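Local coordinates for protein endoglucanase (PDB 6WQP) that probably hydrolyses beta-1,4-glucosidic bonds of cellulose, as a glycoside hydrolase family 5 endoglucanase of the bacterium Ruminococcus champanellensis, at residues A[78-83]-A[94-99]. Residues are numbered along the deposited sequence; the frame is centred on the assembly and turned at random.
With NA (sodium ion), chain F.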
ATOM      1  N   VAL A  78      -6.269  -2.084  -4.384  1.00 11.12           N
ATOM      2  CA  VAL A  78      -7.377  -2.716  -5.092  1.00  9.15           C
ATOM      3  C   VAL A  78      -7.937  -3.832  -4.236  1.00 17.37           C
ATOM      4  O   VAL A  78      -7.214  -4.774  -3.887  1.00 13.96           O
ATOM      5  CB  VAL A  78      -6.951  -3.258  -6.465  1.00 11.92           C
ATOM      6  CG1 VAL A  78      -8.117  -4.021  -7.108  1.00 11.49           C
ATOM      7  CG2 VAL A  78      -6.492  -2.159  -7.371  1.00 10.40           C
ATOM      8  N   SER A  79      -9.228  -3.753  -3.932  1.00 13.21           N
ATOM      9  CA  SER A  79      -9.942  -4.852  -3.304  1.00  9.85           C
ATOM     10  C   SER A  79     -10.617  -5.679  -4.391  1.00 15.52           C
ATOM     11  O   SER A  79     -11.405  -5.151  -5.178  1.00 15.46           O
ATOM     12  CB  SER A  79     -10.948  -4.343  -2.278  1.00 11.42           C
ATOM     13  OG  SER A  79     -10.267  -3.721  -1.196  1.00 12.84           O
ATOM     14  N   TRP A  80     -10.278  -6.964  -4.448  1.00 12.69           N
ATOM     15  CA  TRP A  80     -10.759  -7.862  -5.489  1.00 12.90           C
ATOM     16  C   TRP A  80     -11.923  -8.740  -5.033  1.00 15.69           C
ATOM     17  O   TRP A  80     -12.597  -9.326  -5.881  1.00 16.48           O
ATOM     18  CB  TRP A  80      -9.612  -8.763  -5.980  1.00 13.44           C
ATOM     19  CG  TRP A  80      -8.413  -7.985  -6.466  1.00 10.80           C
ATOM     20  CD1 TRP A  80      -7.409  -7.463  -5.703  1.00 11.89           C
ATOM     21  CD2 TRP A  80      -8.100  -7.653  -7.824  1.00 11.11           C
ATOM     22  NE1 TRP A  80      -6.503  -6.810  -6.499  1.00 15.23           N
ATOM     23  CE2 TRP A  80      -6.899  -6.919  -7.805  1.00 14.35           C
ATOM     24  CE3 TRP A  80      -8.722  -7.895  -9.050  1.00 11.72           C
ATOM     25  CZ2 TRP A  80      -6.306  -6.424  -8.959  1.00 16.63           C
ATOM     26  CZ3 TRP A  80      -8.127  -7.415 -10.201  1.00 11.88           C
ATOM     27  CH2 TRP A  80      -6.933  -6.677 -10.150  1.00 14.59           C
ATOM     28  N   ILE A  81     -12.196  -8.810  -3.726  1.00 14.92           N
ATOM     29  CA  ILE A  81     -13.101  -9.827  -3.196  1.00 18.65           C
ATOM     30  C   ILE A  81     -14.487  -9.733  -3.834  1.00 15.86           C
ATOM     31  O   ILE A  81     -15.089 -10.751  -4.188  1.00 18.04           O
ATOM     32  CB  ILE A  81     -13.183  -9.723  -1.666  1.00 21.05           C
ATOM     33  CG1 ILE A  81     -14.191 -10.739  -1.126  1.00 20.06           C
ATOM     34  CG2 ILE A  81     -13.571  -8.309  -1.239  1.00 18.84           C
ATOM     35  CD1 ILE A  81     -14.108 -10.930   0.366  1.00 22.07           C
ATOM     36  N   ASP A  82     -15.028  -8.516  -3.967  1.00 14.75           N
ATOM     37  CA  ASP A  82     -16.378  -8.366  -4.515  1.00 17.54           C
ATOM     38  C   ASP A  82     -16.436  -8.623  -6.013  1.00 14.23           C
ATOM     39  O   ASP A  82     -17.542  -8.646  -6.578  1.00 20.05           O
ATOM     40  CB  ASP A  82     -16.919  -6.965  -4.207  1.00 21.50           C
ATOM     41  CG  ASP A  82     -17.083  -6.713  -2.720  1.00 22.74           C
ATOM     42  OD1 ASP A  82     -17.533  -7.620  -1.998  1.00 16.90           O
ATOM     43  OD2 ASP A  82     -16.758  -5.591  -2.278  1.00 22.57           O
ATOM     44  N   HIS A  83     -15.288  -8.846  -6.650  1.00 13.47           N
ATOM     45  CA  HIS A  83     -15.157  -9.073  -8.089  1.00 16.31           C
ATOM     46  C   HIS A  83     -14.566 -10.443  -8.401  1.00 17.24           C
ATOM     47  O   HIS A  83     -14.189 -10.708  -9.557  1.00 16.35           O
ATOM     48  CB  HIS A  83     -14.292  -7.962  -8.692  1.00 15.00           C
ATOM     49  CG  HIS A  83     -14.639  -6.599  -8.180  1.00 18.16           C
ATOM     50  ND1 HIS A  83     -15.706  -5.875  -8.665  1.00 18.99           N
ATOM     51  CD2 HIS A  83     -14.073  -5.834  -7.220  1.00 15.31           C
ATOM     52  CE1 HIS A  83     -15.776  -4.717  -8.036  1.00 16.55           C
ATOM     53  NE2 HIS A  83     -14.798  -4.668  -7.151  1.00 18.41           N
ATOM     54  N   GLU A  94     -14.142  -9.772 -15.626  1.00 19.70           N
ATOM     55  CA  GLU A  94     -13.378  -9.133 -16.692  1.00 21.54           C
ATOM     56  C   GLU A  94     -13.549  -7.617 -16.676  1.00 22.65           C
ATOM     57  O   GLU A  94     -12.581  -6.877 -16.904  1.00 20.20           O
ATOM     58  CB  GLU A  94     -13.806  -9.710 -18.050  1.00 22.64           C
ATOM     59  CG  GLU A  94     -12.953  -9.268 -19.235  1.00 35.91           C
ATOM     60  CD  GLU A  94     -13.104 -10.174 -20.449  1.00 64.14           C
ATOM     61  OE1 GLU A  94     -13.022 -11.411 -20.288  1.00 75.45           O
ATOM     62  OE2 GLU A  94     -13.290  -9.644 -21.564  1.00 71.98           O
ATOM     63  N   ALA A  95     -14.766  -7.129 -16.410  1.00 16.61           N
ATOM     64  CA  ALA A  95     -14.991  -5.686 -16.406  1.00 16.52           C
ATOM     65  C   ALA A  95     -14.159  -5.002 -15.329  1.00 14.14           C
ATOM     66  O   ALA A  95     -13.621  -3.912 -15.544  1.00 19.73           O
ATOM     67  CB  ALA A  95     -16.475  -5.389 -16.201  1.00 16.73           C
ATOM     68  N   TRP A  96     -14.035  -5.636 -14.164  1.00 14.36           N
ATOM     69  CA  TRP A  96     -13.209  -5.098 -13.089  1.00 15.14           C
ATOM     70  C   TRP A  96     -11.740  -5.081 -13.483  1.00 14.17           C
ATOM     71  O   TRP A  96     -11.041  -4.075 -13.291  1.00 15.94           O
ATOM     72  CB  TRP A  96     -13.416  -5.929 -11.827  1.00 16.77           C
ATOM     73  CG  TRP A  96     -12.616  -5.466 -10.665  1.00 15.44           C
ATOM     74  CD1 TRP A  96     -11.575  -6.115 -10.064  1.00 16.14           C
ATOM     75  CD2 TRP A  96     -12.803  -4.251  -9.945  1.00 13.44           C
ATOM     76  NE1 TRP A  96     -11.100  -5.367  -9.015  1.00 14.22           N
ATOM     77  CE2 TRP A  96     -11.837  -4.217  -8.915  1.00 13.69           C
ATOM     78  CE3 TRP A  96     -13.692  -3.185 -10.069  1.00 18.37           C
ATOM     79  CZ2 TRP A  96     -11.742  -3.162  -8.018  1.00 18.50           C
ATOM     80  CZ3 TRP A  96     -13.602  -2.139  -9.186  1.00 16.02           C
ATOM     81  CH2 TRP A  96     -12.632  -2.125  -8.172  1.00 17.88           C
ATOM     82  N   MET A  97     -11.236  -6.203 -14.000  1.00 17.28           N
ATOM     83  CA  MET A  97      -9.851  -6.231 -14.449  1.00 16.49           C
ATOM     84  C   MET A  97      -9.598  -5.129 -15.468  1.00 14.80           C
ATOM     85  O   MET A  97      -8.558  -4.461 -15.422  1.00 14.12           O
ATOM     86  CB  MET A  97      -9.516  -7.607 -15.034  1.00 15.86           C
ATOM     87  CG  MET A  97      -8.027  -7.817 -15.275  1.00 18.83           C
ATOM     88  SD  MET A  97      -7.043  -7.877 -13.758  1.00 17.31           S
ATOM     89  CE  MET A  97      -7.201  -9.603 -13.301  1.00 18.56           C
ATOM     90  N   ASN A  98     -10.557  -4.897 -16.367  1.00 15.04           N
ATOM     91  CA  ASN A  98     -10.412  -3.834 -17.357  1.00 16.30           C
ATOM     92  C   ASN A  98     -10.307  -2.462 -16.695  1.00 18.28           C
ATOM     93  O   ASN A  98      -9.450  -1.651 -17.069  1.00 16.87           O
ATOM     94  CB  ASN A  98     -11.585  -3.852 -18.341  1.00 17.69           C
ATOM     95  CG  ASN A  98     -11.507  -5.004 -19.337  1.00 18.80           C
ATOM     96  OD1 ASN A  98     -10.482  -5.663 -19.477  1.00 15.69           O
ATOM     97  ND2 ASN A  98     -12.604  -5.232 -20.051  1.00 19.83           N
ATOM     98  N   ARG A  99     -11.163  -2.183 -15.707  1.00 14.54           N
ATOM     99  CA  ARG A  99     -11.125  -0.871 -15.067  1.00 12.65           C
ATOM    100  C   ARG A  99      -9.829  -0.678 -14.285  1.00 12.90           C
ATOM    101  O   ARG A  99      -9.221   0.398 -14.332  1.00 15.65           O
ATOM    102  CB  ARG A  99     -12.334  -0.689 -14.153  1.00 14.90           C
ATOM    103  CG  ARG A  99     -12.336   0.613 -13.368  1.00 19.94           C
ATOM    104  CD  ARG A  99     -12.220   1.820 -14.270  1.00 16.64           C
ATOM    105  NE  ARG A  99     -12.114   3.054 -13.487  1.00 19.65           N
ATOM    106  CZ  ARG A  99     -11.722   4.224 -13.989  1.00 14.99           C
ATOM    107  NH1 ARG A  99     -11.395   4.317 -15.268  1.00 12.34           N
ATOM    108  NH2 ARG A  99     -11.654   5.298 -13.222  1.00 16.73           N
TER
HETATM  109 NA    NA F 404     -16.645 -12.671  -4.315  1.00 28.48          NA
HETATM  110  O   HOH W   1     -18.345 -11.265  -5.662  1.00 31.74           O
HETATM  111  O   HOH W   2     -17.863 -14.936  -4.722  1.00 26.28           O
HETATM  112  O   HOH W   3     -18.132 -12.225  -2.672  1.00 25.06           O
HETATM  113  O   HOH W   4     -15.150 -13.988  -3.252  1.00 18.99           O
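Trp96 lays one face of its indole flat against the imidazole of His83, a face-to-face stack with planes only 6° apart and ring centroids 3.5 Å apart for the His83 ring and the Trp96 six-membered ring. His83 CB continues the cover over the Trp96 five-membered ring as a CH-pi contact. Trp96 holds CG anti to its own backbone N (chi1 180°), which carries the indole from the helix into the loop. There its NE1-CD1 edge points at the Trp80 six-membered ring, displaced toward the rim, in an offset edge-to-face pair, planes at 90°; Trp96 NE1 lies 3.5 Å from Trp80 CE3. Val78 CG1 fills in at the same edge, 3.8 Å from Trp96 CZ2. The Met97 side chain, bent at chi2 and chi3, sets SD at the edge of the Trp80 ring, 3.7 Å from Trp80 CZ3, a Met-aromatic contact. Were Trp96 an alanine, the His83 imidazole would lose its stacked face and would probably be freer to turn, with a gap likely beside Trp80. Trp80 NE1 is held by Asn117 O, at the end of strand 113-117. In this TIM barrel the cluster fastens the loop after strand 73-76 to the start of helix 94-108, with helix 46-50 against His83 and Trp96, and helix 129-149 against Trp80 and Met97.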